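TRNA-splicing endonuclease (Sulfolobus tokodaii, PDB 2CV8) probably cleaves precursor tRNA at both splice sites to release the intron, leaving 2',3'-cyclic phosphate and 5'-hydroxyl ends. Local coordinates at residues L48-G53 with T82-F87; G111-V116 with V130-E135. All blocks are in the same frame, centred on the assembly; numbering follows the deposited sequence.

Overall arrangement
Contact 1 packs the start of helix 50-58 in the N-terminal domain against the turn between helices 73-83 and 87-99. Contact 2 pairs the two strands of the hairpin 114-117/128-134 in the catalytic domain. Their centres lie 14 Å apart, and along the chain contact 1 closes before contact 2 opens. R86, in the turn of contact 1, joins them: its NH2 makes a salt bridge of 2.6 Å to OD2 of D113 and a probable hydrogen bond to O of A132. Contact 1 lies away from the predicted active-site residues Y117 and K156. Contact 2 is nearer: the side chains of V116 and Y117 are about 6 Å apart, and those of A112 and K156 about 9 Å.

Contact 1: L48-G53 with T82-F87; sequences LSLIEG and TQIPRF
The start of helix 50-58, in the N-terminal domain, packs here on the type II beta turn that links helices 73-83 and 87-99; L50 and I51 face I84 and F87. The turn runs from I84 to F87. No hydrogen bond crosses the contact; it is held by apolar packing, most of it buried. L50 reaches over with its CD1 branch, which meets CD1 of I84 at 3.5 Å. The same methyl lies beside CB of Q83, at the base of a side chain that bends at chi2 and leads its amide away. L50 also touches L76 and I79 of helix 73-83, and I51 touches L90 and Y94 of helix 87-99. Helix 50-58 is thus packed against both helices that flank the turn. S49, at the N-cap, and E52 form a capping box at its start. Both bonds are weak: N of E52 to OG of S49 and N of S49 to OE1 of E52, each 3.4 Å. With CG anti to the backbone N (chi1 -177°), the F87 ring extends toward helix 50-58. CG2 of I84 lies in the plane of this ring, at its edge. Y77 meets the ring edge-to-face, and V54 and V81 also pack on F87. CB of L50 lies 4.2 Å from CE1 of F87. I51 and F87 run past each other in opposite directions, and CG1 of I51 stands 3.9 Å from CE1 of F87.

Contact 2: G111-V116 with V130-E135; sequences GADFAV and VIALDE
Strands 114-117 and 128-134 pair antiparallel, with F114 and V130 as a hydrogen-bonded pair, and a classic beta bulge sets both D113 and F114 opposite V130. N of F114 gives a nearly straight bond of 2.9 Å to O of V130, in the carbonyl plane. N of V130 returns a bond of 3.0 Å to O of F114, tilted from that carbonyl's plane. The bulge adds a weak bond from N of D113 to the same O of V130, bent to 126° at the hydrogen. One carbonyl oxygen thus takes two donors. The side chain of D113, within the bulge, adds a further link to strand 128-134. With CG beside its own backbone N (chi1 -66°), D113 swings OD2 toward that strand, where it accepts from N of A132 at 2.7 Å through its anti lone pair. R86 makes a salt bridge to the same oxygen and also bonds to O of A132. The aspartate's CB lies over one face of the F114 ring, offset toward the rim. Apolar contacts flank these bonds. CG2 of V116 meets CG2 of V130 at 3.5 Å, their side chains crossing at a slant, and CG1 of I131 packs on CA and CB of A112. From helix 87-99, L90 packs on D113, V93 on F114 and A132, and L97 on V116. With an alanine in place of D113, N of A132 would probably lose its side-chain acceptor and R86 its carboxylate partner. The two donors on OD2 are likely to stabilise a charged carboxylate, so this chemistry ties the bulged strand end to both A132 and the turn before helix 87-99.

Contact 1: L48-G53 with T82-F87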
ATOM      1  N   LEU B  48      30.178  -0.787  -3.165  1.00 22.01           N
ATOM      2  CA  LEU B  48      29.083  -1.570  -2.611  1.00 20.59           C
ATOM      3  C   LEU B  48      28.508  -0.903  -1.381  1.00 17.69           C
ATOM      4  O   LEU B  48      29.235  -0.326  -0.583  1.00 17.06           O
ATOM      5  CB  LEU B  48      29.565  -2.971  -2.215  1.00 25.44           C
ATOM      6  CG  LEU B  48      29.992  -3.978  -3.289  1.00 30.92           C
ATOM      7  CD1 LEU B  48      30.464  -5.265  -2.599  1.00 17.32           C
ATOM      8  CD2 LEU B  48      28.823  -4.263  -4.252  1.00 13.71           C
ATOM      9  N   SER B  49      27.194  -0.995  -1.230  1.00 20.82           N
ATOM     10  CA  SER B  49      26.519  -0.427  -0.076  1.00 15.51           C
ATOM     11  C   SER B  49      26.625  -1.455   1.042  1.00 22.51           C
ATOM     12  O   SER B  49      26.879  -2.636   0.775  1.00 21.47           O
ATOM     13  CB  SER B  49      25.053  -0.173  -0.402  1.00  6.01           C
ATOM     14  OG  SER B  49      24.373  -1.377  -0.712  1.00 22.28           O
ATOM     15  N   LEU B  50      26.447  -1.022   2.288  1.00 25.24           N
ATOM     16  CA  LEU B  50      26.522  -1.960   3.400  1.00 25.64           C
ATOM     17  C   LEU B  50      25.560  -3.128   3.209  1.00 26.51           C
ATOM     18  O   LEU B  50      25.906  -4.272   3.503  1.00 24.03           O
ATOM     19  CB  LEU B  50      26.238  -1.251   4.722  1.00 31.99           C
ATOM     20  CG  LEU B  50      27.482  -0.595   5.322  1.00 49.01           C
ATOM     21  CD1 LEU B  50      27.107   0.297   6.496  1.00 41.20           C
ATOM     22  CD2 LEU B  50      28.456  -1.691   5.743  1.00 42.50           C
ATOM     23  N   ILE B  51      24.361  -2.845   2.704  1.00 29.22           N
ATOM     24  CA  ILE B  51      23.380  -3.901   2.476  1.00 22.41           C
ATOM     25  C   ILE B  51      23.950  -4.966   1.535  1.00 21.13           C
ATOM     26  O   ILE B  51      23.826  -6.159   1.797  1.00 18.94           O
ATOM     27  CB  ILE B  51      22.070  -3.320   1.908  1.00 20.58           C
ATOM     28  CG1 ILE B  51      21.347  -2.542   3.003  1.00 14.90           C
ATOM     29  CG2 ILE B  51      21.160  -4.419   1.417  1.00  3.61           C
ATOM     30  CD1 ILE B  51      20.058  -1.913   2.541  1.00 26.17           C
ATOM     31  N   GLU B  52      24.580  -4.536   0.447  1.00 17.26           N
ATOM     32  CA  GLU B  52      25.180  -5.465  -0.500  1.00 12.52           C
ATOM     33  C   GLU B  52      26.390  -6.179   0.121  1.00 21.30           C
ATOM     34  O   GLU B  52      26.534  -7.404   0.022  1.00 12.49           O
ATOM     35  CB  GLU B  52      25.641  -4.723  -1.752  1.00 26.96           C
ATOM     36  CG  GLU B  52      24.525  -4.138  -2.563  1.00 27.21           C
ATOM     37  CD  GLU B  52      25.015  -3.560  -3.865  1.00 38.56           C
ATOM     38  OE1 GLU B  52      25.810  -2.600  -3.826  1.00 12.24           O
ATOM     39  OE2 GLU B  52      24.611  -4.070  -4.929  1.00 42.13           O
ATOM     40  N   GLY B  53      27.266  -5.400   0.750  1.00 33.11           N
ATOM     41  CA  GLY B  53      28.446  -5.974   1.367  1.00 31.42           C
ATOM     42  C   GLY B  53      28.135  -7.018   2.428  1.00 33.90           C
ATOM     43  O   GLY B  53      28.755  -8.084   2.468  1.00 32.88           O
ATOM     44  N   THR B  82      23.753   0.795  12.819  1.00 39.56           N
ATOM     45  CA  THR B  82      24.180   2.113  13.285  1.00 44.29           C
ATOM     46  C   THR B  82      24.229   3.187  12.184  1.00 50.45           C
ATOM     47  O   THR B  82      23.728   4.306  12.361  1.00 56.21           O
ATOM     48  CB  THR B  82      25.580   2.045  13.941  1.00 41.15           C
ATOM     49  OG1 THR B  82      25.538   1.181  15.079  1.00 37.52           O
ATOM     50  CG2 THR B  82      26.018   3.416  14.400  1.00 24.68           C
ATOM     51  N   GLN B  83      24.833   2.842  11.051  1.00 44.60           N
ATOM     52  CA  GLN B  83      24.979   3.771   9.936  1.00 41.66           C
ATOM     53  C   GLN B  83      23.745   4.002   9.063  1.00 42.41           C
ATOM     54  O   GLN B  83      23.389   5.144   8.775  1.00 48.47           O
ATOM     55  CB  GLN B  83      26.127   3.308   9.034  1.00 43.26           C
ATOM     56  CG  GLN B  83      27.445   3.118   9.753  1.00 59.65           C
ATOM     57  CD  GLN B  83      27.818   4.331  10.571  1.00 58.92           C
ATOM     58  OE1 GLN B  83      27.836   5.450  10.059  1.00 57.49           O
ATOM     59  NE2 GLN B  83      28.116   4.121  11.849  1.00 58.47           N
ATOM     60  N   ILE B  84      23.099   2.918   8.643  1.00 47.93           N
ATOM     61  CA  ILE B  84      21.944   2.997   7.756  1.00 46.79           C
ATOM     62  C   ILE B  84      20.555   2.937   8.402  1.00 45.01           C
ATOM     63  O   ILE B  84      20.217   1.977   9.093  1.00 49.22           O
ATOM     64  CB  ILE B  84      22.038   1.883   6.666  1.00 57.89           C
ATOM     65  CG1 ILE B  84      22.954   2.331   5.522  1.00 61.19           C
ATOM     66  CG2 ILE B  84      20.662   1.552   6.116  1.00 63.48           C
ATOM     67  CD1 ILE B  84      24.406   2.510   5.893  1.00 58.02           C
ATOM     68  N   PRO B  85      19.727   3.971   8.178  1.00 45.38           N
ATOM     69  CA  PRO B  85      18.372   3.999   8.743  1.00 43.83           C
ATOM     70  C   PRO B  85      17.531   2.912   8.070  1.00 39.20           C
ATOM     71  O   PRO B  85      17.589   2.739   6.854  1.00 36.13           O
ATOM     72  CB  PRO B  85      17.869   5.404   8.385  1.00 46.53           C
ATOM     73  CG  PRO B  85      19.124   6.212   8.261  1.00 36.43           C
ATOM     74  CD  PRO B  85      20.057   5.263   7.546  1.00 49.31           C
ATOM     75  N   ARG B  86      16.748   2.189   8.855  1.00 31.71           N
ATOM     76  CA  ARG B  86      15.908   1.114   8.322  1.00 38.89           C
ATOM     77  C   ARG B  86      16.741  -0.065   7.806  1.00 37.17           C
ATOM     78  O   ARG B  86      16.258  -0.900   7.030  1.00 38.69           O
ATOM     79  CB  ARG B  86      15.009   1.648   7.202  1.00 32.10           C
ATOM     80  CG  ARG B  86      14.035   2.733   7.651  1.00 37.21           C
ATOM     81  CD  ARG B  86      13.457   3.464   6.452  1.00 41.49           C
ATOM     82  NE  ARG B  86      12.791   2.546   5.532  1.00 48.40           N
ATOM     83  CZ  ARG B  86      12.921   2.587   4.207  1.00 48.12           C
ATOM     84  NH1 ARG B  86      13.699   3.504   3.637  1.00 34.08           N
ATOM     85  NH2 ARG B  86      12.274   1.706   3.451  1.00 37.59           N
ATOM     86  N   PHE B  87      17.987  -0.143   8.262  1.00 26.37           N
ATOM     87  CA  PHE B  87      18.872  -1.209   7.838  1.00 19.52           C
ATOM     88  C   PHE B  87      18.267  -2.594   8.027  1.00 16.62           C
ATOM     89  O   PHE B  87      18.343  -3.421   7.122  1.00 18.44           O
ATOM     90  CB  PHE B  87      20.205  -1.150   8.584  1.00 18.78           C
ATOM     91  CG  PHE B  87      21.191  -2.201   8.131  1.00 33.19           C
ATOM     92  CD1 PHE B  87      22.034  -1.966   7.040  1.00 26.88           C
ATOM     93  CD2 PHE B  87      21.223  -3.457   8.747  1.00 35.53           C
ATOM     94  CE1 PHE B  87      22.888  -2.963   6.569  1.00 22.15           C
ATOM     95  CE2 PHE B  87      22.075  -4.467   8.282  1.00 31.46           C
ATOM     96  CZ  PHE B  87      22.907  -4.217   7.189  1.00 33.91           C
TER

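Contact 2: G111-V116 with V130-E135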
ATOM      1  N   GLY B 111      12.075   6.384  -6.653  1.00 21.03           N
ATOM      2  CA  GLY B 111      11.349   6.705  -5.436  1.00 21.42           C
ATOM      3  C   GLY B 111      10.888   5.471  -4.684  1.00 20.06           C
ATOM      4  O   GLY B 111       9.737   5.373  -4.257  1.00 30.92           O
ATOM      5  N   ALA B 112      11.798   4.520  -4.532  1.00 28.57           N
ATOM      6  CA  ALA B 112      11.525   3.280  -3.825  1.00 34.73           C
ATOM      7  C   ALA B 112      12.852   2.779  -3.276  1.00 40.01           C
ATOM      8  O   ALA B 112      13.905   3.339  -3.585  1.00 50.68           O
ATOM      9  CB  ALA B 112      10.932   2.257  -4.774  1.00 20.63           C
ATOM     10  N   ASP B 113      12.809   1.730  -2.463  1.00 37.42           N
ATOM     11  CA  ASP B 113      14.029   1.184  -1.892  1.00 31.05           C
ATOM     12  C   ASP B 113      14.786   0.339  -2.899  1.00 35.49           C
ATOM     13  O   ASP B 113      15.989   0.503  -3.077  1.00 47.25           O
ATOM     14  CB  ASP B 113      13.714   0.342  -0.658  1.00 23.84           C
ATOM     15  CG  ASP B 113      13.159   1.169   0.480  1.00 35.14           C
ATOM     16  OD1 ASP B 113      13.781   2.210   0.809  1.00 28.49           O
ATOM     17  OD2 ASP B 113      12.110   0.774   1.045  1.00 34.61           O
ATOM     18  N   PHE B 114      14.081  -0.557  -3.573  1.00 38.13           N
ATOM     19  CA  PHE B 114      14.741  -1.427  -4.531  1.00 31.30           C
ATOM     20  C   PHE B 114      14.104  -1.488  -5.907  1.00 27.86           C
ATOM     21  O   PHE B 114      12.921  -1.188  -6.079  1.00 39.16           O
ATOM     22  CB  PHE B 114      14.803  -2.849  -3.972  1.00 15.39           C
ATOM     23  CG  PHE B 114      15.383  -2.936  -2.596  1.00  8.57           C
ATOM     24  CD1 PHE B 114      14.608  -3.404  -1.532  1.00  7.25           C
ATOM     25  CD2 PHE B 114      16.711  -2.561  -2.358  1.00  2.42           C
ATOM     26  CE1 PHE B 114      15.147  -3.502  -0.238  1.00  2.42           C
ATOM     27  CE2 PHE B 114      17.262  -2.654  -1.075  1.00  4.39           C
ATOM     28  CZ  PHE B 114      16.480  -3.123  -0.014  1.00  4.35           C
ATOM     29  N   ALA B 115      14.923  -1.879  -6.881  1.00 23.76           N
ATOM     30  CA  ALA B 115      14.494  -2.076  -8.260  1.00 18.28           C
ATOM     31  C   ALA B 115      14.826  -3.549  -8.500  1.00 20.14           C
ATOM     32  O   ALA B 115      15.964  -3.901  -8.793  1.00 22.19           O
ATOM     33  CB  ALA B 115      15.276  -1.201  -9.193  1.00  2.42           C
ATOM     34  N   VAL B 116      13.829  -4.410  -8.342  1.00 22.19           N
ATOM     35  CA  VAL B 116      14.021  -5.839  -8.500  1.00 27.50           C
ATOM     36  C   VAL B 116      13.838  -6.309  -9.940  1.00 33.04           C
ATOM     37  O   VAL B 116      12.872  -5.935 -10.608  1.00 37.09           O
ATOM     38  CB  VAL B 116      13.057  -6.602  -7.580  1.00 15.15           C
ATOM     39  CG1 VAL B 116      13.403  -8.060  -7.556  1.00 21.55           C
ATOM     40  CG2 VAL B 116      13.122  -6.023  -6.179  1.00 20.55           C
ATOM     41  N   VAL B 130      10.224  -2.057  -5.144  1.00  8.01           N
ATOM     42  CA  VAL B 130       9.837  -2.510  -3.821  1.00  2.73           C
ATOM     43  C   VAL B 130      10.201  -1.500  -2.752  1.00 12.98           C
ATOM     44  O   VAL B 130      11.251  -0.858  -2.804  1.00 24.77           O
ATOM     45  CB  VAL B 130      10.521  -3.876  -3.446  1.00 21.22           C
ATOM     46  CG1 VAL B 130      10.003  -4.373  -2.106  1.00 17.27           C
ATOM     47  CG2 VAL B 130      10.263  -4.928  -4.518  1.00  9.73           C
ATOM     48  N   ILE B 131       9.316  -1.369  -1.775  1.00 28.77           N
ATOM     49  CA  ILE B 131       9.538  -0.480  -0.650  1.00 27.81           C
ATOM     50  C   ILE B 131       9.426  -1.335   0.593  1.00 28.69           C
ATOM     51  O   ILE B 131       8.362  -1.889   0.872  1.00 22.29           O
ATOM     52  CB  ILE B 131       8.492   0.638  -0.611  1.00 23.30           C
ATOM     53  CG1 ILE B 131       8.872   1.723  -1.631  1.00 19.16           C
ATOM     54  CG2 ILE B 131       8.367   1.178   0.800  1.00  2.63           C
ATOM     55  CD1 ILE B 131       7.831   2.774  -1.829  1.00 13.80           C
ATOM     56  N   ALA B 132      10.534  -1.459   1.322  1.00 30.12           N
ATOM     57  CA  ALA B 132      10.562  -2.263   2.537  1.00 33.07           C
ATOM     58  C   ALA B 132       9.872  -1.550   3.697  1.00 38.11           C
ATOM     59  O   ALA B 132      10.009  -0.336   3.872  1.00 29.19           O
ATOM     60  CB  ALA B 132      11.998  -2.595   2.905  1.00 21.42           C
ATOM     61  N   LEU B 133       9.133  -2.317   4.491  1.00 40.55           N
ATOM     62  CA  LEU B 133       8.415  -1.759   5.617  1.00 32.31           C
ATOM     63  C   LEU B 133       8.424  -2.660   6.839  1.00 39.34           C
ATOM     64  O   LEU B 133       8.528  -3.883   6.739  1.00 39.20           O
ATOM     65  CB  LEU B 133       6.971  -1.469   5.209  1.00 10.51           C
ATOM     66  CG  LEU B 133       6.505  -0.035   5.427  1.00 22.19           C
ATOM     67  CD1 LEU B 133       7.514   0.960   4.836  1.00 31.67           C
ATOM     68  CD2 LEU B 133       5.143   0.129   4.802  1.00 20.82           C
ATOM     69  N   ASP B 134       8.320  -2.021   7.997  1.00 48.15           N
ATOM     70  CA  ASP B 134       8.283  -2.699   9.279  1.00 41.34           C
ATOM     71  C   ASP B 134       6.787  -2.909   9.507  1.00 45.09           C
ATOM     72  O   ASP B 134       6.011  -1.958   9.553  1.00 43.03           O
ATOM     73  CB  ASP B 134       8.946  -1.787  10.314  1.00 36.69           C
ATOM     74  CG  ASP B 134       8.668  -2.195  11.742  1.00 45.92           C
ATOM     75  OD1 ASP B 134       8.315  -3.368  12.008  1.00 42.05           O
ATOM     76  OD2 ASP B 134       8.823  -1.314  12.613  1.00 61.58           O
ATOM     77  N   GLU B 135       6.375  -4.175   9.536  1.00 39.23           N
ATOM     78  CA  GLU B 135       4.964  -4.517   9.685  1.00 43.68           C
ATOM     79  C   GLU B 135       4.208  -3.654  10.683  1.00 52.87           C
ATOM     80  O   GLU B 135       3.033  -3.337  10.476  1.00 54.91           O
ATOM     81  CB  GLU B 135       4.808  -5.991  10.066  1.00 35.53           C
ATOM     82  CG  GLU B 135       5.412  -6.365  11.415  1.00 60.13           C
ATOM     83  CD  GLU B 135       5.283  -7.851  11.732  1.00 65.34           C
ATOM     84  OE1 GLU B 135       5.816  -8.282  12.778  1.00 69.02           O
ATOM     85  OE2 GLU B 135       4.649  -8.584  10.938  1.00 67.77           O
TER